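Local structure of 24-sterol C-methyltransferase (Haloferax volcanii, 6F5Z) at residues B[190-195]-B[208-213]. The protein is a putative S-adenosylmethionine-dependent methyltransferase that forms a complex with the activator Trm112 and probably acts in translation. Sequence-based numbering, arbitrary orientation.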
ATOM      1  N   ILE B 190      22.313   8.675  -0.737  1.00 19.01           N
ATOM      2  CA  ILE B 190      23.707   8.233  -0.716  1.00 18.09           C
ATOM      3  C   ILE B 190      24.467   8.827  -1.902  1.00 20.47           C
ATOM      4  O   ILE B 190      23.979   8.815  -3.038  1.00 19.58           O
ATOM      5  CB  ILE B 190      23.821   6.675  -0.634  1.00 21.60           C
ATOM      6  CG1 ILE B 190      25.281   6.257  -0.370  1.00 22.74           C
ATOM      7  CG2 ILE B 190      23.206   5.991  -1.865  1.00 22.10           C
ATOM      8  CD1 ILE B 190      25.488   4.769   0.031  1.00 23.10           C
ATOM      9  N   ASP B 191      25.656   9.385  -1.609  1.00 21.23           N
ATOM     10  CA  ASP B 191      26.474  10.017  -2.647  1.00 21.82           C
ATOM     11  C   ASP B 191      27.103   8.944  -3.537  1.00 23.27           C
ATOM     12  O   ASP B 191      27.587   7.923  -3.047  1.00 24.17           O
ATOM     13  CB  ASP B 191      27.597  10.851  -1.983  1.00 24.38           C
ATOM     14  CG  ASP B 191      28.531  11.545  -2.969  1.00 44.37           C
ATOM     15  OD1 ASP B 191      28.048  12.398  -3.749  1.00 46.06           O
ATOM     16  OD2 ASP B 191      29.745  11.234  -2.958  1.00 56.74           O
ATOM     17  N   ILE B 192      27.041   9.162  -4.836  1.00 20.61           N
ATOM     18  CA  ILE B 192      27.652   8.250  -5.799  1.00 19.05           C
ATOM     19  C   ILE B 192      28.779   9.045  -6.476  1.00 23.87           C
ATOM     20  O   ILE B 192      28.491   9.996  -7.204  1.00 24.07           O
ATOM     21  CB  ILE B 192      26.649   7.648  -6.801  1.00 20.37           C
ATOM     22  CG1 ILE B 192      25.608   6.795  -6.003  1.00 20.41           C
ATOM     23  CG2 ILE B 192      27.391   6.763  -7.848  1.00 21.99           C
ATOM     24  CD1 ILE B 192      24.561   6.190  -6.838  1.00 22.46           C
ATOM     25  N   PRO B 193      30.054   8.706  -6.179  1.00 22.99           N
ATOM     26  CA  PRO B 193      31.170   9.470  -6.785  1.00 23.68           C
ATOM     27  C   PRO B 193      31.206   9.373  -8.310  1.00 24.92           C
ATOM     28  O   PRO B 193      30.588   8.510  -8.937  1.00 21.66           O
ATOM     29  CB  PRO B 193      32.422   8.793  -6.194  1.00 25.69           C
ATOM     30  CG  PRO B 193      31.970   8.039  -4.993  1.00 29.06           C
ATOM     31  CD  PRO B 193      30.553   7.613  -5.319  1.00 23.66           C
ATOM     32  N   ALA B 194      32.066  10.217  -8.911  1.00 23.19           N
ATOM     33  CA  ALA B 194      32.304  10.184 -10.341  1.00 22.61           C
ATOM     34  C   ALA B 194      32.921   8.836 -10.716  1.00 24.36           C
ATOM     35  O   ALA B 194      33.585   8.218  -9.871  1.00 25.67           O
ATOM     36  CB  ALA B 194      33.275  11.300 -10.706  1.00 23.14           C
ATOM     37  N   ALA B 195      32.730   8.381 -11.962  1.00 22.78           N
ATOM     38  CA  ALA B 195      33.239   7.098 -12.465  1.00 23.44           C
ATOM     39  C   ALA B 195      34.759   6.942 -12.252  1.00 29.59           C
ATOM     40  O   ALA B 195      35.215   5.815 -12.055  1.00 31.31           O
ATOM     41  CB  ALA B 195      32.873   6.882 -13.932  1.00 24.65           C
ATOM     42  N   ALA B 208      27.218  -0.279 -11.022  1.00 17.91           N
ATOM     43  CA  ALA B 208      26.698  -1.211 -10.012  1.00 17.05           C
ATOM     44  C   ALA B 208      26.156  -0.460  -8.803  1.00 19.01           C
ATOM     45  O   ALA B 208      25.102  -0.828  -8.265  1.00 18.84           O
ATOM     46  CB  ALA B 208      27.812  -2.178  -9.588  1.00 18.78           C
ATOM     47  N   MET B 209      26.833   0.607  -8.397  1.00 16.37           N
ATOM     48  CA  MET B 209      26.379   1.398  -7.251  1.00 15.21           C
ATOM     49  C   MET B 209      25.052   2.080  -7.595  1.00 17.57           C
ATOM     50  O   MET B 209      24.127   2.100  -6.770  1.00 16.60           O
ATOM     51  CB  MET B 209      27.440   2.431  -6.850  1.00 15.72           C
ATOM     52  CG  MET B 209      27.140   3.043  -5.514  1.00 18.61           C
ATOM     53  SD  MET B 209      28.496   4.137  -5.009  1.00 21.10           S
ATOM     54  CE  MET B 209      27.936   4.502  -3.304  1.00 20.49           C
ATOM     55  N   VAL B 210      24.944   2.642  -8.813  1.00 15.27           N
ATOM     56  CA  VAL B 210      23.705   3.317  -9.219  1.00 15.19           C
ATOM     57  C   VAL B 210      22.585   2.277  -9.217  1.00 17.32           C
ATOM     58  O   VAL B 210      21.507   2.564  -8.703  1.00 16.97           O
ATOM     59  CB  VAL B 210      23.846   3.973 -10.618  1.00 19.20           C
ATOM     60  CG1 VAL B 210      22.493   4.435 -11.157  1.00 18.25           C
ATOM     61  CG2 VAL B 210      24.810   5.144 -10.559  1.00 19.22           C
ATOM     62  N   GLU B 211      22.825   1.086  -9.780  1.00 16.64           N
ATOM     63  CA  GLU B 211      21.805   0.036  -9.839  1.00 16.33           C
ATOM     64  C   GLU B 211      21.360  -0.344  -8.420  1.00 17.08           C
ATOM     65  O   GLU B 211      20.159  -0.401  -8.145  1.00 17.23           O
ATOM     66  CB  GLU B 211      22.348  -1.186 -10.594  1.00 18.76           C
ATOM     67  CG  GLU B 211      21.292  -2.235 -10.834  1.00 22.35           C
ATOM     68  CD  GLU B 211      21.861  -3.440 -11.555  1.00 31.61           C
ATOM     69  OE1 GLU B 211      22.847  -4.031 -11.056  1.00 32.97           O
ATOM     70  OE2 GLU B 211      21.347  -3.754 -12.650  1.00 32.98           O
ATOM     71  N   ARG B 212      22.308  -0.518  -7.501  1.00 15.48           N
ATOM     72  CA  ARG B 212      21.996  -0.892  -6.119  1.00 15.01           C
ATOM     73  C   ARG B 212      21.041   0.119  -5.471  1.00 16.83           C
ATOM     74  O   ARG B 212      20.032  -0.263  -4.863  1.00 16.03           O
ATOM     75  CB  ARG B 212      23.276  -1.010  -5.249  1.00 16.92           C
ATOM     76  CG  ARG B 212      23.025  -1.016  -3.727  1.00 17.32           C
ATOM     77  CD  ARG B 212      22.231  -2.242  -3.272  1.00 18.79           C
ATOM     78  NE  ARG B 212      22.009  -2.133  -1.830  1.00 18.51           N
ATOM     79  CZ  ARG B 212      20.975  -1.487  -1.284  1.00 20.57           C
ATOM     80  NH1 ARG B 212      20.046  -0.930  -2.053  1.00 16.59           N
ATOM     81  NH2 ARG B 212      20.879  -1.375   0.037  1.00 19.31           N
ATOM     82  N   TYR B 213      21.400   1.403  -5.555  1.00 15.34           N
ATOM     83  CA  TYR B 213      20.676   2.409  -4.786  1.00 14.90           C
ATOM     84  C   TYR B 213      19.569   3.122  -5.521  1.00 16.91           C
ATOM     85  O   TYR B 213      18.539   3.398  -4.897  1.00 17.14           O
ATOM     86  CB  TYR B 213      21.675   3.423  -4.172  1.00 15.13           C
ATOM     87  CG  TYR B 213      22.594   2.768  -3.151  1.00 15.90           C
ATOM     88  CD1 TYR B 213      22.102   2.307  -1.934  1.00 17.30           C
ATOM     89  CD2 TYR B 213      23.960   2.622  -3.395  1.00 17.24           C
ATOM     90  CE1 TYR B 213      22.925   1.657  -1.017  1.00 16.97           C
ATOM     91  CE2 TYR B 213      24.794   1.984  -2.471  1.00 18.29           C
ATOM     92  CZ  TYR B 213      24.272   1.518  -1.279  1.00 21.96           C
ATOM     93  OH  TYR B 213      25.068   0.898  -0.341  1.00 22.88           O
TER
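Ile190 lies aslant over one face of the Tyr213 ring, with two methyl groups over it. CG2 of Ile190 makes a CH-pi contact, 3.9 Å from the Tyr213 ring centroid and 25° off its normal. Ile190 CD1 sits over the hydroxyl end of the same face, 3.7 Å from Tyr213 CZ. CD1 gets there because CG1 is anti to the backbone N (chi1 -170°) and the chain runs on extended. Met209 reaches straight out from the helix with all three torsions near 180°, and its methyl CE stops 3.4 Å from Asp191 O. Met209 SD lies 4.0 Å from Ile192 CG2, the two side chains running past each other in opposite directions, and the Pro193 ring, meeting the Met209 chain at about a right angle, touches the same sulfur through CD. The other branch of Ile192 ends in CD1, 3.9 Å from Val210 CG2, these side chains also crossing nearly perpendicularly. In this Rossmann-like methyltransferase fold the contact lies in the connection between the antiparallel strands 178-185 and 218-224, where the loop folds back on helix 206-216. Arg212 CG lies over the centre of the opposite Tyr213 face, sandwiching the ring against Ile190, with Met209 CG in plane at its edge. No hydrogen bond joins the two segments; the backbone carbonyls of Ile190 and Pro193 accept hydrogen bonds from Arg214 and Arg206, both on helix 206-216.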